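Local coordinates for twitching motility protein PilT (Aquifex aeolicus, PDB 2EYU) that probably uses ATP, as a P-loop motor of type IV pili, to power the pilus retraction that underlies twitching motility, at residues R169-V179 with G230-A240; R155-I165 with L185-R196. The protein carries 1 engineered substitution. All coordinates share one frame; numbering follows the deposited sequence.

Contacts 1 and 2 lie at opposite ends of strand 162-171, with their centres about 30 Å apart and no touch beyond their adjacency in sequence. Along the chain their segments alternate: 155-165, 169-179, 185-196 and 230-240. The chain therefore leaves helix 151-161 in contact 2, runs along strand 162-171 to the loop of contact 1, and comes back along strand 179-185 to contact 2. Both contacts belong to the side of the mixed P-loop NTPase sheet where antiparallel strands follow the parallel ones. Contact 2 packs helices 151-161 and 189-197 against each other beside the start of the strand, whereas contact 1 packs the hairpin on helix 234-240 and the loop before it, so one hairpin connects the NTPase core with the C-terminal helices.

Contact 1 (R169-V179 with G230-A240); sequences RLLPKIGGGRV and GLITLEDAMEA
Leu171 and Ile232 meet where the beta hairpin of strands 162-171 and 179-185 rests on the loop leading into helix 234-240. Ile232 CG2 presses against Leu171 CB at 3.5 Å, a tight carbon pair, and lies 3.7 Å from Val179 CG1, so this one methyl touches both strands of the hairpin. The branches of Leu171 divide beyond it: CD1 slides past Asp236 CB at 3.4 Å, while CD2 reaches Ala240 CB at 3.9 Å. Pro172 CG comes within 3.5 Å of Asp236 OD2. At the far end of 234-240, Ala240 CB meets Arg169 CD at 3.5 Å; with Arg169 CG anti to the backbone N (chi1 -158°) and a bend at chi3, Ala240 O lies over one face of its guanidinium, without a hydrogen bond. Its NH2 is hydrogen-bonded to Asn133 OD1. Replacing Arg169 with an alanine is likely to strip part of the cover from the Ala240 methyl and leave Asn133 OD1 without this donor. Outside the two segments, Leu226 of helix 219-228 touches both Val179 and Ile232. The pairing of the hairpin itself holds Leu171 and Val179 side by side, with Leu171 N donating to Val179 O at 2.6 Å and Val179 N returning the bond to Leu171 O.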
loop_
_atom_site.group_PDB
_atom_site.type_symbol
_atom_site.label_atom_id
_atom_site.label_comp_id
_atom_site.label_asym_id
_atom_site.label_seq_id
_atom_site.Cartn_x
_atom_site.Cartn_y
_atom_site.Cartn_z
ATOM N N ARG A 169 4.338 -8.887 -4.413
ATOM C CA ARG A 169 4.143 -10.127 -5.146
ATOM C C ARG A 169 4.695 -11.272 -4.289
ATOM O O ARG A 169 5.694 -11.092 -3.588
ATOM C CB ARG A 169 4.812 -10.100 -6.510
ATOM C CG ARG A 169 4.222 -11.094 -7.501
ATOM C CD ARG A 169 4.893 -10.959 -8.861
ATOM N NE ARG A 169 4.173 -10.014 -9.714
ATOM C CZ ARG A 169 3.878 -10.227 -10.991
ATOM N NH1 ARG A 169 4.239 -11.358 -11.584
ATOM N NH2 ARG A 169 3.220 -9.303 -11.674
ATOM N N LEU A 170 4.014 -12.404 -4.359
ATOM C CA LEU A 170 4.402 -13.617 -3.657
ATOM C C LEU A 170 5.056 -14.585 -4.636
ATOM O O LEU A 170 4.407 -14.951 -5.622
ATOM C CB LEU A 170 3.175 -14.252 -2.994
ATOM C CG LEU A 170 2.609 -13.555 -1.759
ATOM C CD1 LEU A 170 1.150 -13.940 -1.549
ATOM C CD2 LEU A 170 3.417 -13.906 -0.528
ATOM N N LEU A 171 6.302 -14.975 -4.405
ATOM C CA LEU A 171 7.036 -15.854 -5.313
ATOM C C LEU A 171 7.181 -17.251 -4.710
ATOM O O LEU A 171 7.246 -17.373 -3.483
ATOM C CB LEU A 171 8.452 -15.381 -5.532
ATOM C CG LEU A 171 8.867 -14.435 -6.652
ATOM C CD1 LEU A 171 9.280 -15.223 -7.888
ATOM C CD2 LEU A 171 7.765 -13.447 -6.985
ATOM N N PRO A 172 7.292 -18.289 -5.525
ATOM C CA PRO A 172 7.611 -19.608 -4.963
ATOM C C PRO A 172 9.060 -19.653 -4.479
ATOM O O PRO A 172 9.756 -18.667 -4.710
ATOM C CB PRO A 172 7.459 -20.545 -6.163
ATOM C CG PRO A 172 7.762 -19.671 -7.333
ATOM C CD PRO A 172 7.146 -18.333 -6.987
ATOM N N LYS A 173 9.435 -20.762 -3.881
ATOM C CA LYS A 173 10.738 -21.279 -3.546
ATOM C C LYS A 173 10.853 -21.780 -2.097
ATOM O O LYS A 173 9.881 -22.229 -1.480
ATOM C CB LYS A 173 11.850 -20.249 -3.749
ATOM C CG LYS A 173 12.766 -20.397 -4.945
ATOM C CD LYS A 173 11.975 -20.705 -6.214
ATOM C CE LYS A 173 11.983 -22.249 -6.358
ATOM N NZ LYS A 173 12.714 -22.775 -5.160
ATOM N N ILE A 174 12.099 -21.675 -1.630
ATOM C CA ILE A 174 12.541 -22.175 -0.334
ATOM C C ILE A 174 12.796 -21.063 0.680
ATOM O O ILE A 174 12.591 -19.883 0.396
ATOM C CB ILE A 174 13.820 -23.013 -0.516
ATOM C CG1 ILE A 174 13.909 -24.224 0.423
ATOM C CG2 ILE A 174 15.055 -22.138 -0.401
ATOM C CD1 ILE A 174 13.664 -25.556 -0.293
ATOM N N GLY A 175 13.235 -21.446 1.876
ATOM C CA GLY A 175 13.524 -20.528 2.961
ATOM C C GLY A 175 12.467 -20.582 4.055
ATOM O O GLY A 175 12.790 -20.789 5.221
ATOM N N GLY A 176 11.211 -20.398 3.664
ATOM C CA GLY A 176 10.058 -20.434 4.540
ATOM C C GLY A 176 8.816 -20.960 3.837
ATOM O O GLY A 176 7.889 -21.435 4.505
ATOM N N GLY A 177 8.808 -20.866 2.516
ATOM C CA GLY A 177 7.734 -21.308 1.642
ATOM C C GLY A 177 7.703 -20.493 0.359
ATOM O O GLY A 177 8.528 -20.690 -0.533
ATOM N N ARG A 178 6.756 -19.571 0.270
ATOM C CA ARG A 178 6.742 -18.551 -0.763
ATOM C C ARG A 178 7.556 -17.371 -0.246
ATOM O O ARG A 178 7.810 -17.228 0.951
ATOM C CB ARG A 178 5.359 -18.028 -1.107
ATOM C CG ARG A 178 4.437 -18.964 -1.879
ATOM C CD ARG A 178 3.034 -18.824 -1.281
ATOM N NE ARG A 178 2.976 -19.467 0.032
ATOM C CZ ARG A 178 3.198 -18.921 1.218
ATOM N NH1 ARG A 178 3.515 -17.637 1.335
ATOM N NH2 ARG A 178 3.103 -19.661 2.320
ATOM N N VAL A 179 7.964 -16.483 -1.152
ATOM C CA VAL A 179 8.606 -15.292 -0.591
ATOM C C VAL A 179 7.896 -14.043 -1.113
ATOM O O VAL A 179 7.472 -14.032 -2.268
ATOM C CB VAL A 179 10.092 -15.194 -0.935
ATOM C CG1 VAL A 179 10.249 -15.021 -2.438
ATOM C CG2 VAL A 179 10.715 -14.037 -0.165
ATOM N N GLY A 230 19.625 -16.684 -3.151
ATOM C CA GLY A 230 19.195 -18.019 -3.547
ATOM C C GLY A 230 17.806 -18.291 -3.009
ATOM O O GLY A 230 17.404 -19.409 -2.679
ATOM N N LEU A 231 17.034 -17.203 -2.904
ATOM C CA LEU A 231 15.704 -17.338 -2.326
ATOM C C LEU A 231 14.642 -17.599 -3.392
ATOM O O LEU A 231 13.610 -18.202 -3.071
ATOM C CB LEU A 231 15.351 -16.092 -1.503
ATOM C CG LEU A 231 15.608 -16.203 -0.000
ATOM C CD1 LEU A 231 14.335 -15.973 0.803
ATOM C CD2 LEU A 231 16.205 -17.562 0.339
ATOM N N ILE A 232 14.869 -17.168 -4.618
ATOM C CA ILE A 232 14.030 -17.500 -5.769
ATOM C C ILE A 232 14.926 -17.912 -6.929
ATOM O O ILE A 232 16.142 -17.720 -6.874
ATOM C CB ILE A 232 13.134 -16.329 -6.228
ATOM C CG1 ILE A 232 13.746 -14.947 -6.032
ATOM C CG2 ILE A 232 11.766 -16.389 -5.548
ATOM C CD1 ILE A 232 14.564 -14.424 -7.186
ATOM N N THR A 233 14.355 -18.442 -8.000
ATOM C CA THR A 233 15.262 -18.746 -9.115
ATOM C C THR A 233 15.323 -17.539 -10.051
ATOM O O THR A 233 14.467 -16.654 -9.927
ATOM C CB THR A 233 14.833 -20.030 -9.826
ATOM O OG1 THR A 233 14.807 -21.073 -8.831
ATOM C CG2 THR A 233 15.836 -20.485 -10.873
ATOM N N LEU A 234 16.327 -17.528 -10.922
ATOM C CA LEU A 234 16.446 -16.530 -11.974
ATOM C C LEU A 234 15.146 -16.437 -12.757
ATOM O O LEU A 234 14.658 -15.320 -12.938
ATOM C CB LEU A 234 17.587 -16.843 -12.947
ATOM C CG LEU A 234 17.942 -15.799 -14.003
ATOM C CD1 LEU A 234 18.104 -14.407 -13.397
ATOM C CD2 LEU A 234 19.223 -16.168 -14.734
ATOM N N GLU A 235 14.619 -17.581 -13.219
ATOM C CA GLU A 235 13.434 -17.516 -14.089
ATOM C C GLU A 235 12.233 -16.908 -13.376
ATOM O O GLU A 235 11.403 -16.192 -13.938
ATOM C CB GLU A 235 13.070 -18.906 -14.593
ATOM C CG GLU A 235 14.233 -19.892 -14.592
ATOM C CD GLU A 235 13.762 -21.312 -14.320
ATOM O OE1 GLU A 235 14.569 -22.261 -14.448
ATOM O OE2 GLU A 235 12.566 -21.468 -13.972
ATOM N N ASP A 236 12.112 -17.210 -12.090
ATOM C CA ASP A 236 10.990 -16.690 -11.305
ATOM C C ASP A 236 11.044 -15.172 -11.172
ATOM O O ASP A 236 10.019 -14.496 -11.145
ATOM C CB ASP A 236 11.008 -17.347 -9.918
ATOM C CG ASP A 236 10.455 -18.767 -10.001
ATOM O OD1 ASP A 236 9.734 -19.025 -10.987
ATOM O OD2 ASP A 236 10.743 -19.582 -9.103
ATOM N N ALA A 237 12.266 -14.667 -11.085
ATOM C CA ALA A 237 12.563 -13.259 -10.865
ATOM C C ALA A 237 12.217 -12.453 -12.111
ATOM O O ALA A 237 11.442 -11.502 -12.066
ATOM C CB ALA A 237 14.023 -13.077 -10.489
HETATM N N MSE A 238 12.802 -12.881 -13.219
HETATM C CA MSE A 238 12.470 -12.357 -14.538
HETATM C C MSE A 238 10.973 -12.397 -14.823
HETATM O O MSE A 238 10.385 -11.470 -15.406
HETATM C CB MSE A 238 13.223 -13.166 -15.604
HETATM C CG MSE A 238 14.737 -13.022 -15.551
HETATM SE SE MSE A 238 15.275 -11.178 -15.810
HETATM C CE MSE A 238 14.183 -11.016 -17.388
ATOM N N GLU A 239 10.312 -13.476 -14.406
ATOM C CA GLU A 239 8.878 -13.620 -14.647
ATOM C C GLU A 239 8.017 -12.570 -13.948
ATOM O O GLU A 239 6.929 -12.237 -14.419
ATOM C CB GLU A 239 8.429 -15.013 -14.188
ATOM C CG GLU A 239 8.472 -16.101 -15.247
ATOM C CD GLU A 239 7.543 -17.265 -14.957
ATOM O OE1 GLU A 239 7.025 -17.867 -15.919
ATOM O OE2 GLU A 239 7.330 -17.605 -13.771
ATOM N N ALA A 240 8.463 -12.046 -12.819
ATOM C CA ALA A 240 7.695 -11.191 -11.928
ATOM C C ALA A 240 8.104 -9.726 -11.999
ATOM O O ALA A 240 7.406 -8.823 -11.536
ATOM C CB ALA A 240 7.874 -11.723 -10.508
#

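Contact 2 (R155-I165 with L185-R196); sequences RIVLSFILQGI and LIPNTAIRNLIR
The carbonyl O of Ser159, in the last turn of helix 151-161, is gripped by the guanidinium edge of Arg192: NE donates to it at 2.6 Å with an N-H...O angle of 157°, and NH2 adds a weak second bond. The same NH2 also bonds Leu162 O, although that bond is modelled so short that its length is doubtful. Pro187 CB lies over one face of this guanidinium. Placed at the C-terminal end of a helix, the positive charge probably suits the carbonyls gathered there.

The hydroxyl of Ser159 serves a second arginine. Its OG sits between the backbone N and the carbonyl carbon (chi1 80°), from where it donates back to Ile156 O at 2.7 Å and accepts from Arg196 NE at 2.6 Å. Arg196 then sets NH2 over the centre of the Phe160 ring in a cation-pi contact, CZ 3.8 Å from the centroid and the planes tilted by 32°. Between the arginines the helices come close, Ile195 CG2 touching Ser159 CB at 3.7 Å.

Past the helix end, Leu162 CG meets Pro187 CG at 4.2 Å, and a water donates to both Gln163 O and Pro187 O. Ile165 and Leu185 form an antiparallel hydrogen-bonded pair, Ile165 N to Leu185 O at 2.9 Å.

The contact thus packs helix segments 155-161 and 189-196, nearly antiparallel with axes approaching to 8.4 Å, and joins the start of strand 162-171 to the end of strand 179-185. Helix 135-144 touches Leu158 and Ile165, helix 200-209 packs on Ile191 and Leu194, and strand 26-31 lies beside Gln163 and Ile165.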
loop_
_atom_site.group_PDB
_atom_site.type_symbol
_atom_site.label_atom_id
_atom_site.label_comp_id
_atom_site.label_asym_id
_atom_site.label_seq_id
_atom_site.Cartn_x
_atom_site.Cartn_y
_atom_site.Cartn_z
ATOM N N ARG A 155 -3.080 15.314 -7.806
ATOM C CA ARG A 155 -1.651 14.993 -7.695
ATOM C C ARG A 155 -1.015 15.666 -6.481
ATOM O O ARG A 155 -0.262 15.052 -5.721
ATOM C CB ARG A 155 -0.904 15.374 -8.965
ATOM C CG ARG A 155 0.491 14.787 -9.099
ATOM C CD ARG A 155 1.210 15.324 -10.325
ATOM N NE ARG A 155 0.364 16.158 -11.165
ATOM C CZ ARG A 155 -0.411 15.850 -12.187
ATOM N NH1 ARG A 155 -0.536 14.605 -12.624
ATOM N NH2 ARG A 155 -1.098 16.807 -12.807
ATOM N N ILE A 156 -1.308 16.937 -6.254
ATOM C CA ILE A 156 -0.647 17.667 -5.156
ATOM C C ILE A 156 -1.254 17.325 -3.804
ATOM O O ILE A 156 -0.547 17.387 -2.799
ATOM C CB ILE A 156 -0.681 19.181 -5.449
ATOM C CG1 ILE A 156 0.259 19.591 -6.584
ATOM C CG2 ILE A 156 -0.411 19.979 -4.170
ATOM C CD1 ILE A 156 -0.298 20.555 -7.598
ATOM N N VAL A 157 -2.514 16.946 -3.690
ATOM C CA VAL A 157 -3.034 16.386 -2.430
ATOM C C VAL A 157 -2.238 15.155 -2.042
ATOM O O VAL A 157 -1.805 14.984 -0.904
ATOM C CB VAL A 157 -4.520 16.002 -2.563
ATOM C CG1 VAL A 157 -5.022 15.216 -1.365
ATOM C CG2 VAL A 157 -5.399 17.238 -2.757
ATOM N N LEU A 158 -2.025 14.240 -3.004
ATOM C CA LEU A 158 -1.252 13.053 -2.703
ATOM C C LEU A 158 0.134 13.446 -2.198
ATOM O O LEU A 158 0.636 12.822 -1.273
ATOM C CB LEU A 158 -1.059 12.160 -3.930
ATOM C CG LEU A 158 -2.031 11.017 -4.192
ATOM C CD1 LEU A 158 -1.767 10.426 -5.574
ATOM C CD2 LEU A 158 -1.945 9.941 -3.112
ATOM N N SER A 159 0.719 14.472 -2.839
ATOM C CA SER A 159 2.084 14.815 -2.445
ATOM C C SER A 159 2.170 15.181 -0.973
ATOM O O SER A 159 3.247 15.040 -0.379
ATOM C CB SER A 159 2.637 15.941 -3.327
ATOM O OG SER A 159 2.170 17.223 -2.908
ATOM N N PHE A 160 1.071 15.662 -0.382
ATOM C CA PHE A 160 1.097 16.030 1.036
ATOM C C PHE A 160 0.526 14.954 1.952
ATOM O O PHE A 160 0.796 14.923 3.154
ATOM C CB PHE A 160 0.262 17.271 1.290
ATOM C CG PHE A 160 0.840 18.587 0.803
ATOM C CD1 PHE A 160 1.697 19.305 1.620
ATOM C CD2 PHE A 160 0.491 19.035 -0.452
ATOM C CE1 PHE A 160 2.196 20.506 1.135
ATOM C CE2 PHE A 160 0.983 20.241 -0.924
ATOM C CZ PHE A 160 1.838 20.962 -0.111
ATOM N N ILE A 161 -0.319 14.068 1.425
ATOM C CA ILE A 161 -1.017 13.180 2.364
ATOM C C ILE A 161 -0.605 11.715 2.182
ATOM O O ILE A 161 -0.868 10.964 3.132
ATOM C CB ILE A 161 -2.538 13.314 2.236
ATOM C CG1 ILE A 161 -3.112 12.720 0.942
ATOM C CG2 ILE A 161 -2.963 14.773 2.366
ATOM C CD1 ILE A 161 -4.566 12.297 1.058
ATOM N N LEU A 162 0.014 11.362 1.072
ATOM C CA LEU A 162 0.549 10.018 0.842
ATOM C C LEU A 162 1.594 9.651 1.878
ATOM O O LEU A 162 2.582 10.363 2.081
ATOM C CB LEU A 162 1.133 9.900 -0.577
ATOM C CG LEU A 162 1.572 8.496 -1.011
ATOM C CD1 LEU A 162 0.448 7.470 -0.891
ATOM C CD2 LEU A 162 2.100 8.531 -2.436
ATOM N N GLN A 163 1.403 8.530 2.565
ATOM C CA GLN A 163 2.302 8.098 3.632
ATOM C C GLN A 163 3.203 6.966 3.171
ATOM O O GLN A 163 4.364 6.803 3.537
ATOM C CB GLN A 163 1.463 7.622 4.827
ATOM C CG GLN A 163 0.731 8.818 5.459
ATOM C CD GLN A 163 1.644 10.036 5.438
ATOM O OE1 GLN A 163 2.602 10.095 6.204
ATOM N NE2 GLN A 163 1.350 10.982 4.553
ATOM N N GLY A 164 2.630 6.126 2.299
ATOM C CA GLY A 164 3.507 5.004 1.879
ATOM C C GLY A 164 2.755 4.183 0.849
ATOM O O GLY A 164 1.528 4.056 0.901
ATOM N N ILE A 165 3.477 3.577 -0.088
ATOM C CA ILE A 165 2.728 2.590 -0.882
ATOM C C ILE A 165 3.638 1.361 -1.033
ATOM O O ILE A 165 4.809 1.561 -1.327
ATOM C CB ILE A 165 2.219 3.074 -2.241
ATOM C CG1 ILE A 165 2.909 2.376 -3.412
ATOM C CG2 ILE A 165 2.266 4.589 -2.386
ATOM C CD1 ILE A 165 2.077 1.278 -4.023
ATOM N N LEU A 185 7.603 2.774 -1.527
ATOM C CA LEU A 185 7.809 4.208 -1.719
ATOM C C LEU A 185 7.224 4.935 -0.505
ATOM O O LEU A 185 6.006 5.055 -0.367
ATOM C CB LEU A 185 7.139 4.747 -2.971
ATOM C CG LEU A 185 7.142 6.267 -3.149
ATOM C CD1 LEU A 185 8.551 6.829 -3.027
ATOM C CD2 LEU A 185 6.544 6.691 -4.481
ATOM N N ILE A 186 8.109 5.378 0.366
ATOM C CA ILE A 186 7.632 6.168 1.512
ATOM C C ILE A 186 8.248 7.552 1.363
ATOM O O ILE A 186 9.410 7.722 1.719
ATOM C CB ILE A 186 7.969 5.499 2.834
ATOM C CG1 ILE A 186 7.137 4.220 3.060
ATOM C CG2 ILE A 186 7.815 6.376 4.079
ATOM C CD1 ILE A 186 7.682 3.398 4.206
ATOM N N PRO A 187 7.417 8.448 0.845
ATOM C CA PRO A 187 7.885 9.742 0.353
ATOM C C PRO A 187 8.674 10.412 1.481
ATOM O O PRO A 187 8.397 10.137 2.643
ATOM C CB PRO A 187 6.621 10.490 -0.012
ATOM C CG PRO A 187 5.572 9.457 -0.182
ATOM C CD PRO A 187 5.956 8.307 0.704
ATOM N N ASN A 188 9.645 11.192 1.063
ATOM C CA ASN A 188 10.473 12.048 1.901
ATOM C C ASN A 188 10.334 13.434 1.276
ATOM O O ASN A 188 9.560 13.545 0.314
ATOM C CB ASN A 188 11.910 11.566 1.981
ATOM C CG ASN A 188 12.605 11.525 0.633
ATOM O OD1 ASN A 188 12.064 11.979 -0.375
ATOM N ND2 ASN A 188 13.812 10.987 0.589
ATOM N N THR A 189 11.006 14.461 1.762
ATOM C CA THR A 189 10.729 15.790 1.217
ATOM C C THR A 189 10.963 15.876 -0.289
ATOM O O THR A 189 10.199 16.553 -0.983
ATOM C CB THR A 189 11.594 16.853 1.925
ATOM O OG1 THR A 189 10.906 17.330 3.084
ATOM C CG2 THR A 189 11.808 18.035 0.989
ATOM N N ALA A 190 11.981 15.197 -0.788
ATOM C CA ALA A 190 12.396 15.241 -2.182
ATOM C C ALA A 190 11.384 14.617 -3.134
ATOM O O ALA A 190 11.077 15.270 -4.131
ATOM C CB ALA A 190 13.736 14.540 -2.354
ATOM N N ILE A 191 10.904 13.407 -2.839
ATOM C CA ILE A 191 9.873 12.770 -3.669
ATOM C C ILE A 191 8.540 13.484 -3.490
ATOM O O ILE A 191 7.757 13.561 -4.420
ATOM C CB ILE A 191 9.719 11.279 -3.357
ATOM C CG1 ILE A 191 9.988 10.898 -1.902
ATOM C CG2 ILE A 191 10.626 10.406 -4.228
ATOM C CD1 ILE A 191 10.986 9.751 -1.797
ATOM N N ARG A 192 8.234 14.047 -2.322
ATOM C CA ARG A 192 7.013 14.856 -2.198
ATOM C C ARG A 192 7.007 15.966 -3.223
ATOM O O ARG A 192 6.081 16.144 -3.989
ATOM C CB ARG A 192 6.935 15.421 -0.789
ATOM C CG ARG A 192 6.826 14.306 0.237
ATOM C CD ARG A 192 6.049 14.788 1.462
ATOM N NE ARG A 192 4.745 14.169 1.493
ATOM C CZ ARG A 192 4.292 13.098 2.107
ATOM N NH1 ARG A 192 5.026 12.335 2.887
ATOM N NH2 ARG A 192 3.011 12.812 1.904
ATOM N N ASN A 193 8.110 16.711 -3.246
ATOM C CA ASN A 193 8.297 17.749 -4.253
ATOM C C ASN A 193 8.130 17.224 -5.667
ATOM O O ASN A 193 7.364 17.732 -6.494
ATOM C CB ASN A 193 9.718 18.309 -4.052
ATOM C CG ASN A 193 10.190 19.014 -5.312
ATOM O OD1 ASN A 193 9.921 20.202 -5.480
ATOM N ND2 ASN A 193 10.876 18.295 -6.198
ATOM N N LEU A 194 8.864 16.153 -6.006
ATOM C CA LEU A 194 8.756 15.667 -7.390
ATOM C C LEU A 194 7.347 15.222 -7.728
ATOM O O LEU A 194 6.899 15.451 -8.859
ATOM C CB LEU A 194 9.730 14.517 -7.674
ATOM C CG LEU A 194 11.199 14.796 -7.364
ATOM C CD1 LEU A 194 11.914 13.481 -7.069
ATOM C CD2 LEU A 194 11.884 15.536 -8.493
ATOM N N ILE A 195 6.615 14.625 -6.793
ATOM C CA ILE A 195 5.203 14.323 -7.095
ATOM C C ILE A 195 4.416 15.580 -7.436
ATOM O O ILE A 195 3.567 15.627 -8.331
ATOM C CB ILE A 195 4.590 13.552 -5.912
ATOM C CG1 ILE A 195 5.256 12.190 -5.760
ATOM C CG2 ILE A 195 3.081 13.416 -6.028
ATOM C CD1 ILE A 195 4.612 11.274 -4.749
ATOM N N ARG A 196 4.719 16.645 -6.715
ATOM C CA ARG A 196 4.140 17.971 -6.886
ATOM C C ARG A 196 4.351 18.497 -8.304
ATOM O O ARG A 196 3.355 18.805 -8.957
ATOM C CB ARG A 196 4.741 18.924 -5.843
ATOM C CG ARG A 196 3.720 19.450 -4.855
ATOM C CD ARG A 196 4.311 19.980 -3.570
ATOM N NE ARG A 196 3.892 19.169 -2.419
ATOM C CZ ARG A 196 4.658 18.925 -1.371
ATOM N NH1 ARG A 196 5.887 19.429 -1.340
ATOM N NH2 ARG A 196 4.228 18.182 -0.368
HETATM O O HOH W 1 5.993 9.015 4.331
#